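Local coordinates for BF1531-like N-terminal domain-containing protein (PDB 3SLR) that is of unknown function but, in this N-terminal part of a longer protein, binds magnesium in a HAD-like phosphatase domain and may act as a hydrolase on ester bonds, at residues 228-231 against 237-240; 241-246 against 286-291; 267-270 against 274-277; 311-316 against 333-338; 339-344 against 351-356. All coordinates share one frame; numbering follows the deposited sequence.

Interaction 1 (228-231 against 237-240); sequences DLDN and VVGD. With MG (magnesium ion), chain B; MG (magnesium ion), chain C.
The carboxylate of Asp230 is directed toward the start of helix 238-241. Asp230 OD1 accepts the backbone N of Val238 at 2.8 Å, and the N-H...O angle is 164°. The donor comes from above the carboxylate plane, 45° out of it. With chi1 at -69°, CG of Asp230 sits beside its own backbone N, and this turns the group toward the helix. Val237 is the N-cap residue, and its side chain crosses that of Asp230 at about a right angle. Val237 CG1 lies 3.6 Å from Asp230 OD2. The CG1 of Val238 packs on OD1 of the same carboxylate. A water bridges Asp230 OD2 to the backbone N of Gly239. OD1 binds one N-H of the first turn directly and OD2 serves a second through the water. OD1 also accepts Trp234 NE1.

Asp228 and Asp230, with Thr232, are consistent with the DxDx(T/V) motif of HAD phosphatases at the end of strand 224-227. The two aspartates serve the metal differently. Asp228 OD2 binds one magnesium ion at 2.2 Å, and Asp230 binds it through its backbone O at 2.3 Å. Asp336 OD1 and three waters complete this site. Asp228 OD1 reaches a second magnesium ion at 2.4 Å. A water on that second ion donates to Asp230 OD2. Asn231 ND2 lies 4.0 Å from Val237 CG2, while Asn231 OD1 accepts the backbone N of Gly236.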
# COMPACT_ATOMS: atom_id res chain seq x y z
N ASP A 228 13.39 -8.01 -15.24
CA ASP A 228 14.22 -7.90 -16.43
C ASP A 228 15.56 -7.29 -15.99
O ASP A 228 15.67 -6.76 -14.89
CB ASP A 228 13.50 -7.01 -17.45
CG ASP A 228 14.37 -6.68 -18.64
OD1 ASP A 228 14.74 -7.61 -19.38
OD2 ASP A 228 14.67 -5.48 -18.82
N LEU A 229 16.59 -7.38 -16.82
CA LEU A 229 17.89 -6.81 -16.46
C LEU A 229 18.16 -5.48 -17.17
O LEU A 229 18.16 -4.42 -16.54
CB LEU A 229 19.02 -7.82 -16.74
CG LEU A 229 19.02 -9.12 -15.93
CD1 LEU A 229 20.14 -10.07 -16.38
CD2 LEU A 229 19.11 -8.84 -14.42
N ASP A 230 18.37 -5.53 -18.48
CA ASP A 230 18.79 -4.32 -19.21
C ASP A 230 17.78 -3.18 -19.09
O ASP A 230 16.61 -3.32 -19.48
CB ASP A 230 19.09 -4.63 -20.68
CG ASP A 230 20.33 -5.48 -20.88
OD1 ASP A 230 21.34 -5.31 -20.14
OD2 ASP A 230 20.32 -6.31 -21.81
N ASN A 231 18.24 -2.04 -18.58
CA ASN A 231 17.40 -0.87 -18.43
C ASN A 231 16.25 -1.06 -17.43
O ASN A 231 15.34 -0.24 -17.36
CB ASN A 231 16.90 -0.36 -19.78
CG ASN A 231 18.03 0.21 -20.62
OD1 ASN A 231 18.88 0.96 -20.12
ND2 ASN A 231 18.05 -0.15 -21.90
N VAL A 237 22.70 -1.77 -22.07
CA VAL A 237 22.45 -3.13 -22.55
C VAL A 237 23.75 -3.90 -22.42
O VAL A 237 24.73 -3.57 -23.08
CB VAL A 237 21.95 -3.12 -24.00
CG1 VAL A 237 21.79 -4.54 -24.54
CG2 VAL A 237 20.62 -2.36 -24.09
N VAL A 238 23.76 -4.90 -21.55
CA VAL A 238 25.00 -5.55 -21.18
C VAL A 238 25.68 -6.22 -22.38
O VAL A 238 26.92 -6.21 -22.50
CB VAL A 238 24.83 -6.53 -20.00
CG1 VAL A 238 23.97 -7.75 -20.40
CG2 VAL A 238 26.18 -6.97 -19.46
N GLY A 239 24.86 -6.77 -23.27
CA GLY A 239 25.35 -7.45 -24.46
C GLY A 239 26.12 -6.52 -25.39
O GLY A 239 27.07 -6.95 -26.05
N ASP A 240 25.71 -5.26 -25.46
CA ASP A 240 26.37 -4.30 -26.34
C ASP A 240 27.46 -3.50 -25.62
O ASP A 240 28.52 -3.22 -26.20
CB ASP A 240 25.36 -3.33 -26.95
CG ASP A 240 24.32 -4.03 -27.81
OD1 ASP A 240 24.67 -5.01 -28.51
OD2 ASP A 240 23.14 -3.60 -27.79
MG MG B . 14.95 -4.34 -20.70
MG MG C . 16.48 -7.56 -21.07
O HOH W 1 22.16 -7.34 -23.44
O HOH W 2 17.93 -7.50 -22.84
O HOH W 3 15.10 -2.82 -22.63
O HOH W 4 16.00 -5.64 -22.13
O HOH W 5 13.21 -5.61 -21.71
O HOH W 6 14.87 -8.83 -21.87

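Interaction 2 (241-246 against 286-291); sequences DGWENI and AKEPFE
Apolar packing joins Pro289 to Trp243 and Ile246. Pro289 CG lies 3.9 Å from Trp243 CB, so the proline meets the root of the tryptophan side chain. Ile246 CD1 meets Pro289 CB at 3.7 Å, and the two side chains cross at about a right angle. With chi1 at 55°, CG1 of Ile246 is turned so that it carries CD1 to the proline.

The second kind of contact is polar against aromatic. Glu288 runs out extended beyond CG and crosses Trp243 at about a right angle. Glu288 OE2 approaches the ring obliquely, 3.5 Å from Trp243 CD1. The carboxylate and ring planes are 53° apart. No hydrogen bond links the two segments. On Trp243 itself, Glu244 OE2 lies over one face of the ring, offset toward the rim.

Within 241-246, hydrogen bonds hold the turn that follows helix 238-241. Asn245 ND2 donates to Asp241 O at 2.8 Å. Trp243 O accepts from Asn293 ND2, just past helix 283-292. This contact thus sets the loop of 241-246 against that helix in the HAD-like domain. It rests on van der Waals contact, with Pro289 as the shared apolar surface, and no directional bond fixes the Glu288 carboxylate against the indole.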
# COMPACT_ATOMS: atom_id res chain seq x y z
N ASP A 241 27.21 -3.14 -24.37
CA ASP A 241 28.06 -2.17 -23.66
C ASP A 241 29.15 -2.81 -22.82
O ASP A 241 30.20 -2.19 -22.57
CB ASP A 241 27.20 -1.26 -22.79
CG ASP A 241 26.17 -0.50 -23.60
OD1 ASP A 241 26.36 -0.38 -24.82
OD2 ASP A 241 25.17 -0.04 -23.01
N GLY A 242 28.92 -4.04 -22.39
CA GLY A 242 29.86 -4.75 -21.53
C GLY A 242 29.52 -4.63 -20.06
O GLY A 242 28.97 -3.62 -19.61
N TRP A 243 29.89 -5.66 -19.30
CA TRP A 243 29.55 -5.71 -17.89
C TRP A 243 30.15 -4.55 -17.09
O TRP A 243 29.56 -4.10 -16.13
CB TRP A 243 29.95 -7.06 -17.26
CG TRP A 243 31.44 -7.32 -17.20
CD1 TRP A 243 32.18 -8.07 -18.08
CD2 TRP A 243 32.35 -6.86 -16.19
NE1 TRP A 243 33.50 -8.09 -17.68
CE2 TRP A 243 33.64 -7.35 -16.54
CE3 TRP A 243 32.22 -6.07 -15.05
CZ2 TRP A 243 34.77 -7.09 -15.77
CZ3 TRP A 243 33.35 -5.80 -14.29
CH2 TRP A 243 34.61 -6.32 -14.65
N GLU A 244 31.33 -4.07 -17.49
CA GLU A 244 31.93 -2.97 -16.74
C GLU A 244 31.20 -1.65 -16.98
O GLU A 244 31.34 -0.71 -16.19
CB GLU A 244 33.42 -2.82 -17.04
CG GLU A 244 33.79 -2.85 -18.50
CD GLU A 244 34.07 -4.26 -18.99
OE1 GLU A 244 35.22 -4.73 -18.87
OE2 GLU A 244 33.14 -4.90 -19.51
N ASN A 245 30.40 -1.58 -18.04
CA ASN A 245 29.83 -0.32 -18.48
C ASN A 245 28.33 -0.09 -18.23
O ASN A 245 27.79 0.94 -18.62
CB ASN A 245 30.18 -0.10 -19.96
CG ASN A 245 31.68 -0.02 -20.19
OD1 ASN A 245 32.40 0.62 -19.41
ND2 ASN A 245 32.17 -0.71 -21.22
N ILE A 246 27.66 -1.04 -17.57
CA ILE A 246 26.26 -0.83 -17.21
C ILE A 246 26.16 0.37 -16.25
O ILE A 246 27.09 0.65 -15.49
CB ILE A 246 25.65 -2.07 -16.54
CG1 ILE A 246 26.51 -2.48 -15.33
CG2 ILE A 246 25.50 -3.19 -17.55
CD1 ILE A 246 25.86 -3.49 -14.42
N ALA A 286 24.62 -12.24 -18.86
CA ALA A 286 23.65 -11.66 -17.94
C ALA A 286 24.11 -11.78 -16.50
O ALA A 286 23.83 -10.90 -15.69
CB ALA A 286 22.28 -12.35 -18.11
N LYS A 287 24.81 -12.86 -16.18
CA LYS A 287 25.31 -13.07 -14.82
C LYS A 287 26.59 -12.30 -14.52
O LYS A 287 26.92 -12.06 -13.36
CB LYS A 287 25.56 -14.56 -14.55
CG LYS A 287 24.28 -15.38 -14.40
CD LYS A 287 24.58 -16.87 -14.23
CE LYS A 287 23.31 -17.61 -13.79
NZ LYS A 287 23.57 -19.04 -13.42
N GLU A 288 27.32 -11.93 -15.56
CA GLU A 288 28.64 -11.31 -15.36
C GLU A 288 28.65 -10.07 -14.47
O GLU A 288 29.51 -9.95 -13.60
CB GLU A 288 29.33 -11.04 -16.70
CG GLU A 288 30.60 -11.86 -16.88
CD GLU A 288 31.37 -11.47 -18.12
OE1 GLU A 288 30.72 -11.09 -19.13
OE2 GLU A 288 32.62 -11.53 -18.09
N PRO A 289 27.70 -9.13 -14.67
CA PRO A 289 27.72 -7.95 -13.80
C PRO A 289 27.50 -8.30 -12.33
O PRO A 289 28.15 -7.71 -11.47
CB PRO A 289 26.57 -7.10 -14.32
CG PRO A 289 26.37 -7.54 -15.72
CD PRO A 289 26.68 -9.02 -15.73
N PHE A 290 26.61 -9.25 -12.04
CA PHE A 290 26.42 -9.71 -10.66
C PHE A 290 27.73 -10.22 -10.09
O PHE A 290 28.05 -9.97 -8.93
CB PHE A 290 25.37 -10.83 -10.59
CG PHE A 290 23.98 -10.39 -10.93
CD1 PHE A 290 23.55 -10.35 -12.25
CD2 PHE A 290 23.09 -10.01 -9.93
CE1 PHE A 290 22.26 -9.94 -12.57
CE2 PHE A 290 21.79 -9.61 -10.24
CZ PHE A 290 21.38 -9.57 -11.56
N GLU A 291 28.48 -10.94 -10.92
CA GLU A 291 29.72 -11.59 -10.50
C GLU A 291 30.93 -10.65 -10.45
O GLU A 291 31.77 -10.79 -9.57
CB GLU A 291 30.04 -12.77 -11.42
CG GLU A 291 28.94 -13.83 -11.51
CD GLU A 291 29.17 -14.83 -12.64
OE1 GLU A 291 29.81 -14.45 -13.65
OE2 GLU A 291 28.71 -15.98 -12.52

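Interaction 3 (267-270 against 274-277); sequences KLKN and IIAV
Ile275 meets Lys269 and Leu268 through carbon atoms alone. The tight part is small. Ile275 CG1 lies 3.8 Å from Lys269 CB and 4.0 Å from Lys269 CG. The two side chains run at a slant to each other. The chi1 of Ile275 is -44°, with CG1 opposite the carbonyl carbon, and this brings CG1 to the lysine stem.

The rest is looser. Leu268 CB comes no nearer than 4.5 Å to Ile275 CD1, although both residues point toward the opposite segment and are buried. On the lysine side the contact opens out. Only the first part of the Lys269 chain packs on the isoleucine. The chain bends at chi2, -83°, and its end leads away from the strand. Lys269 is partly exposed. No hydrogen bond crosses between the segments.

Helix 255-270 and strand 274-280 are joined by a short turn, so this contact closes the helix-to-strand step of an alpha/beta unit. The strand lies inside the parallel four-stranded sheet, between strands 224-227 and 305-309. Leu268 also touches Leu225 and Ile275 touches Leu227, both on strand 224-227. Ala276 and Ile274 instead meet helix 313-324, through Ile320 and Leu324.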
# COMPACT_ATOMS: atom_id res chain seq x y z
N LYS A 267 15.69 -4.91 -0.14
CA LYS A 267 14.79 -4.95 1.03
C LYS A 267 13.70 -6.03 0.88
O LYS A 267 13.36 -6.71 1.84
CB LYS A 267 14.17 -3.59 1.32
CG LYS A 267 15.15 -2.59 1.95
CD LYS A 267 14.44 -1.27 2.31
CE LYS A 267 14.08 -0.46 1.06
NZ LYS A 267 13.50 0.88 1.44
N LEU A 268 13.14 -6.15 -0.32
CA LEU A 268 12.16 -7.21 -0.59
C LEU A 268 12.76 -8.59 -0.34
O LEU A 268 12.18 -9.43 0.35
CB LEU A 268 11.62 -7.11 -2.02
CG LEU A 268 10.79 -5.86 -2.30
CD1 LEU A 268 10.49 -5.76 -3.80
CD2 LEU A 268 9.49 -5.85 -1.47
N LYS A 269 13.94 -8.83 -0.91
CA LYS A 269 14.59 -10.12 -0.75
C LYS A 269 14.80 -10.37 0.75
O LYS A 269 14.52 -11.45 1.26
CB LYS A 269 15.93 -10.12 -1.50
CG LYS A 269 16.66 -11.47 -1.53
CD LYS A 269 17.48 -11.70 -0.26
CE LYS A 269 18.12 -13.09 -0.24
NZ LYS A 269 17.11 -14.16 -0.40
N ASN A 270 15.27 -9.34 1.45
CA ASN A 270 15.54 -9.49 2.88
C ASN A 270 14.29 -9.75 3.76
O ASN A 270 14.42 -10.22 4.90
CB ASN A 270 16.35 -8.30 3.41
CG ASN A 270 17.82 -8.36 2.99
OD1 ASN A 270 18.34 -9.42 2.70
ND2 ASN A 270 18.49 -7.20 2.97
N ILE A 274 10.70 -13.73 -2.91
CA ILE A 274 11.58 -14.47 -3.81
C ILE A 274 11.89 -13.62 -5.02
O ILE A 274 10.98 -13.09 -5.65
CB ILE A 274 10.90 -15.77 -4.29
CG1 ILE A 274 10.46 -16.60 -3.09
CG2 ILE A 274 11.83 -16.57 -5.19
CD1 ILE A 274 9.59 -17.81 -3.46
N ILE A 275 13.18 -13.45 -5.33
CA ILE A 275 13.57 -12.69 -6.52
C ILE A 275 13.98 -13.62 -7.66
O ILE A 275 14.76 -14.55 -7.47
CB ILE A 275 14.73 -11.72 -6.25
CG1 ILE A 275 14.51 -10.98 -4.92
CG2 ILE A 275 14.88 -10.74 -7.41
CD1 ILE A 275 13.28 -10.08 -4.90
N ALA A 276 13.46 -13.35 -8.85
CA ALA A 276 13.83 -14.13 -10.02
C ALA A 276 14.23 -13.18 -11.15
O ALA A 276 13.78 -12.03 -11.17
CB ALA A 276 12.67 -15.01 -10.47
N VAL A 277 15.07 -13.66 -12.07
CA VAL A 277 15.42 -12.87 -13.25
C VAL A 277 14.81 -13.52 -14.49
O VAL A 277 14.78 -14.75 -14.60
CB VAL A 277 16.97 -12.72 -13.39
CG1 VAL A 277 17.34 -12.24 -14.79
CG2 VAL A 277 17.50 -11.75 -12.33

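Interaction 4 (311-316 against 333-338); sequences ENKADN and FLDDNP. With MG (magnesium ion), chain B.
The ring of Phe333 is approached obliquely by Lys313, whose CD lies 3.8 Å from Phe333 CZ. The two side chains cross at about a right angle. The carboxylate of Asp335 is the second flat group. Lys313 NZ meets Asp335 OD2 on the syn side, 27° out of the plane, in a salt bridge of 2.8 Å. On the anti side of Asp335 OD1, 24° out of the plane, comes the backbone N of Asn337 at 2.9 Å. This bond closes an Asx turn. A magnesium-bound water donates to Asp335 OD1 as well, at 2.5 Å. Both oxygens of this buried carboxylate are therefore held.

Lys313 sits in the first turn of helix 313-324. Its chain is extended beyond CG, which carries NZ past the phenylalanine ring to the carboxylate. NZ also donates to Cys278 O and, weakly, to Asp228 OD1. The helix start is capped by Asn312, whose OD1 accepts the backbone N of Asp315 at 2.8 Å.

Asp336 OD1 binds a magnesium ion at 2.1 Å, and its OD2 accepts a hydrogen bond from one of the metal waters. In this structure Asp335 reaches that ion through a water. A lysine at a helix start and an acidic pair just after strand 331-334 are as in the active sites of HAD phosphatases, beside the DxDx(T/V) loop.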
# COMPACT_ATOMS: atom_id res chain seq x y z
N GLU A 311 14.32 -17.09 -25.53
CA GLU A 311 12.93 -17.53 -25.64
C GLU A 311 11.96 -16.48 -25.11
O GLU A 311 12.34 -15.61 -24.32
CB GLU A 311 12.74 -18.85 -24.91
CG GLU A 311 13.30 -20.03 -25.68
CD GLU A 311 12.63 -20.17 -27.04
OE1 GLU A 311 11.47 -20.63 -27.08
OE2 GLU A 311 13.25 -19.79 -28.06
N ASN A 312 10.71 -16.55 -25.54
CA ASN A 312 9.70 -15.60 -25.10
C ASN A 312 9.56 -15.63 -23.58
O ASN A 312 9.72 -16.68 -22.95
CB ASN A 312 8.35 -15.86 -25.78
CG ASN A 312 7.63 -17.07 -25.21
OD1 ASN A 312 6.94 -16.97 -24.19
ND2 ASN A 312 7.77 -18.21 -25.87
N LYS A 313 9.29 -14.48 -22.98
CA LYS A 313 9.29 -14.40 -21.52
C LYS A 313 8.09 -15.13 -20.89
O LYS A 313 8.18 -15.61 -19.76
CB LYS A 313 9.38 -12.94 -21.08
CG LYS A 313 10.69 -12.32 -21.52
CD LYS A 313 10.97 -11.02 -20.80
CE LYS A 313 12.36 -10.52 -21.13
NZ LYS A 313 12.85 -9.54 -20.13
N ALA A 314 6.99 -15.24 -21.62
CA ALA A 314 5.84 -15.98 -21.11
C ALA A 314 6.23 -17.41 -20.73
O ALA A 314 5.94 -17.87 -19.62
CB ALA A 314 4.70 -15.98 -22.11
N ASP A 315 6.89 -18.12 -21.66
CA ASP A 315 7.34 -19.48 -21.41
C ASP A 315 8.31 -19.51 -20.24
O ASP A 315 8.24 -20.39 -19.37
CB ASP A 315 8.02 -20.08 -22.64
CG ASP A 315 7.04 -20.47 -23.75
OD1 ASP A 315 5.82 -20.51 -23.50
OD2 ASP A 315 7.50 -20.75 -24.87
N ASN A 316 9.23 -18.55 -20.21
CA ASN A 316 10.21 -18.47 -19.14
C ASN A 316 9.57 -18.26 -17.77
O ASN A 316 10.00 -18.86 -16.78
CB ASN A 316 11.26 -17.39 -19.43
CG ASN A 316 12.27 -17.84 -20.49
OD1 ASN A 316 12.48 -19.04 -20.69
ND2 ASN A 316 12.89 -16.88 -21.17
N PHE A 333 5.98 -8.83 -12.20
CA PHE A 333 7.00 -8.80 -13.24
C PHE A 333 7.31 -7.37 -13.66
O PHE A 333 6.41 -6.64 -14.08
CB PHE A 333 6.53 -9.63 -14.44
CG PHE A 333 7.41 -9.52 -15.67
CD1 PHE A 333 8.74 -9.88 -15.62
CD2 PHE A 333 6.86 -9.10 -16.88
CE1 PHE A 333 9.54 -9.79 -16.76
CE2 PHE A 333 7.66 -9.02 -18.02
CZ PHE A 333 8.99 -9.36 -17.96
N LEU A 334 8.58 -6.98 -13.55
CA LEU A 334 9.05 -5.65 -13.93
C LEU A 334 9.96 -5.68 -15.16
O LEU A 334 11.00 -6.33 -15.16
CB LEU A 334 9.79 -4.99 -12.77
CG LEU A 334 8.98 -4.77 -11.49
CD1 LEU A 334 9.87 -4.16 -10.41
CD2 LEU A 334 7.79 -3.87 -11.77
N ASP A 335 9.56 -4.95 -16.20
CA ASP A 335 10.29 -4.91 -17.46
C ASP A 335 10.09 -3.54 -18.11
O ASP A 335 8.97 -3.04 -18.18
CB ASP A 335 9.79 -6.04 -18.38
CG ASP A 335 10.73 -6.32 -19.55
OD1 ASP A 335 11.21 -5.34 -20.17
OD2 ASP A 335 10.98 -7.51 -19.84
N ASP A 336 11.18 -2.91 -18.55
CA ASP A 336 11.13 -1.56 -19.12
C ASP A 336 10.55 -1.56 -20.53
O ASP A 336 10.20 -0.51 -21.06
CB ASP A 336 12.55 -0.97 -19.17
CG ASP A 336 13.41 -1.68 -20.18
OD1 ASP A 336 13.69 -2.86 -19.93
OD2 ASP A 336 13.76 -1.10 -21.24
N ASN A 337 10.47 -2.73 -21.15
CA ASN A 337 9.99 -2.84 -22.53
C ASN A 337 8.47 -3.09 -22.59
O ASN A 337 8.01 -4.12 -22.12
CB ASN A 337 10.71 -4.00 -23.22
CG ASN A 337 10.47 -4.05 -24.72
OD1 ASN A 337 9.35 -3.83 -25.19
ND2 ASN A 337 11.53 -4.32 -25.48
N PRO A 338 7.71 -2.15 -23.18
CA PRO A 338 6.24 -2.26 -23.20
C PRO A 338 5.73 -3.51 -23.92
O PRO A 338 4.69 -4.06 -23.55
CB PRO A 338 5.80 -1.01 -23.97
CG PRO A 338 7.01 -0.57 -24.73
CD PRO A 338 8.17 -0.93 -23.85
MG MG B . 14.95 -4.34 -20.70
O HOH W 5 13.21 -5.61 -21.71
O HOH W 3 15.10 -2.82 -22.63
O HOH W 4 16.00 -5.64 -22.13

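Interaction 5 (339-344 against 351-356); sequences FERNMV and VTVPEL
Arg341 reaches from the helix onto the chain of 351-356 and uses all three of its nitrogens. Arg341 NH2 makes a salt bridge with Glu355 OE2 at 3.1 Å. The bond is weak, with an N-H...O angle of 131°, and the guanidinium and carboxylate planes stand 89° apart. Arg341 NE donates to a water, 2.9 Å away, which in turn donates to Glu355 OE1 and Asn342 OD1. NH1 donates to Asp335 O and to a second water that also lies within hydrogen-bonding distance of Leu356 O. Leu356 O also lies over one face of the guanidinium. A bend at chi3, -66°, brings the group to Leu356 O and Glu355. The stronger polar partner of Glu355 is Arg345, whose NH2 pairs with OE1.

The apolar part lies nearer the helix. Val353 CG1 packs on Arg341 CB at 3.6 Å, and Val353 CG2 meets Val344 CG1 at 4.0 Å. Val351 CG1 is a looser neighbour of Val344 CG1, at 4.3 Å.

Helix 338-347 thus rests on the chain that returns beside strand 331-334, where Thr352 makes backbone bonds with Met331 and Phe333. Val344 also touches Ile317 of helix 313-324. Pro354 and Leu356 also meet helix 363-368.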
# COMPACT_ATOMS: atom_id res chain seq x y z
N PHE A 339 6.45 -3.95 -24.95
CA PHE A 339 6.08 -5.16 -25.68
C PHE A 339 6.25 -6.41 -24.82
O PHE A 339 5.41 -7.30 -24.86
CB PHE A 339 6.88 -5.28 -26.97
CG PHE A 339 6.74 -4.10 -27.89
CD1 PHE A 339 5.64 -3.99 -28.73
CD2 PHE A 339 7.70 -3.10 -27.90
CE1 PHE A 339 5.51 -2.90 -29.57
CE2 PHE A 339 7.57 -2.01 -28.74
CZ PHE A 339 6.47 -1.91 -29.58
N GLU A 340 7.33 -6.47 -24.04
CA GLU A 340 7.53 -7.57 -23.10
C GLU A 340 6.42 -7.56 -22.04
O GLU A 340 5.83 -8.61 -21.73
CB GLU A 340 8.91 -7.50 -22.43
CG GLU A 340 10.12 -7.63 -23.37
CD GLU A 340 10.30 -9.05 -23.94
OE1 GLU A 340 9.38 -9.87 -23.79
OE2 GLU A 340 11.36 -9.32 -24.54
N ARG A 341 6.14 -6.39 -21.47
CA ARG A 341 5.08 -6.27 -20.48
C ARG A 341 3.75 -6.75 -21.04
O ARG A 341 3.04 -7.53 -20.40
CB ARG A 341 4.92 -4.83 -20.01
CG ARG A 341 6.13 -4.29 -19.29
CD ARG A 341 5.77 -3.04 -18.50
NE ARG A 341 5.38 -1.92 -19.34
CZ ARG A 341 6.21 -0.92 -19.68
NH1 ARG A 341 7.46 -0.93 -19.27
NH2 ARG A 341 5.78 0.08 -20.44
N ASN A 342 3.40 -6.27 -22.23
CA ASN A 342 2.11 -6.57 -22.84
C ASN A 342 1.94 -8.04 -23.18
O ASN A 342 0.86 -8.61 -23.00
CB ASN A 342 1.90 -5.71 -24.09
CG ASN A 342 1.61 -4.25 -23.76
OD1 ASN A 342 1.57 -3.87 -22.59
ND2 ASN A 342 1.43 -3.43 -24.78
N MSE A 343 3.01 -8.67 -23.64
CA MSE A 343 2.91 -10.09 -23.95
C MSE A 343 2.80 -10.95 -22.67
O MSE A 343 2.02 -11.91 -22.65
CB MSE A 343 4.03 -10.53 -24.88
CG MSE A 343 5.26 -11.07 -24.21
SE MSE A 343 5.24 -13.02 -24.19
CE MSE A 343 4.88 -13.36 -26.08
N VAL A 344 3.53 -10.61 -21.61
CA VAL A 344 3.36 -11.35 -20.36
C VAL A 344 1.94 -11.14 -19.81
O VAL A 344 1.32 -12.08 -19.30
CB VAL A 344 4.44 -11.00 -19.31
CG1 VAL A 344 4.09 -11.58 -17.95
CG2 VAL A 344 5.81 -11.49 -19.76
N VAL A 351 -0.27 -12.81 -13.39
CA VAL A 351 0.94 -12.07 -13.09
C VAL A 351 0.66 -10.57 -13.16
O VAL A 351 0.05 -10.08 -14.12
CB VAL A 351 2.10 -12.45 -14.04
CG1 VAL A 351 3.35 -11.69 -13.69
CG2 VAL A 351 2.36 -13.94 -13.97
N THR A 352 1.08 -9.85 -12.12
CA THR A 352 0.94 -8.40 -12.08
C THR A 352 2.11 -7.77 -12.82
O THR A 352 3.26 -8.07 -12.54
CB THR A 352 0.86 -7.90 -10.62
OG1 THR A 352 -0.31 -8.47 -10.01
CG2 THR A 352 0.80 -6.37 -10.56
N VAL A 353 1.80 -6.94 -13.81
CA VAL A 353 2.82 -6.33 -14.65
C VAL A 353 2.70 -4.81 -14.62
O VAL A 353 1.99 -4.21 -15.43
CB VAL A 353 2.70 -6.82 -16.11
CG1 VAL A 353 3.89 -6.33 -16.92
CG2 VAL A 353 2.61 -8.36 -16.16
N PRO A 354 3.39 -4.17 -13.67
CA PRO A 354 3.27 -2.71 -13.52
C PRO A 354 3.68 -1.96 -14.78
O PRO A 354 4.64 -2.33 -15.44
CB PRO A 354 4.22 -2.41 -12.37
CG PRO A 354 4.13 -3.63 -11.52
CD PRO A 354 4.09 -4.77 -12.52
N GLU A 355 2.93 -0.91 -15.08
CA GLU A 355 3.20 -0.06 -16.24
C GLU A 355 4.29 0.94 -15.87
O GLU A 355 4.01 2.12 -15.62
CB GLU A 355 1.91 0.65 -16.67
CG GLU A 355 2.03 1.52 -17.91
CD GLU A 355 2.39 0.72 -19.16
OE1 GLU A 355 2.07 -0.48 -19.22
OE2 GLU A 355 3.00 1.30 -20.07
N LEU A 356 5.53 0.48 -15.82
CA LEU A 356 6.66 1.34 -15.47
C LEU A 356 6.73 2.55 -16.39
O LEU A 356 6.53 2.43 -17.60
CB LEU A 356 7.97 0.57 -15.57
CG LEU A 356 8.30 -0.48 -14.50
CD1 LEU A 356 9.57 -1.21 -14.89
CD2 LEU A 356 8.46 0.17 -13.14
O HOH W 7 8.78 1.79 -19.21
O HOH W 8 3.00 -2.15 -21.02

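In the fold
Interactions 1 and 4 share the magnesium site, with centres about 13 Å apart. Asp228 and the backbone O of Asp230 come from one, Asp336 from the other. The weak bond between Asp228 and Lys313 also joins them. Interaction 5 adjoins interaction 4, with centres about 7 Å apart, and Arg341 links the two. Interaction 2 touches interaction 1, where Leu229 CD1 meets Ala286 CB at 3.6 Å. Interaction 3 has its centre about 19 Å from that of interaction 1. It touches interaction 1 through Leu229 CG and Val277 CG1, 3.7 Å apart. Interactions 2 and 5 are farthest apart, about 24 Å between centres.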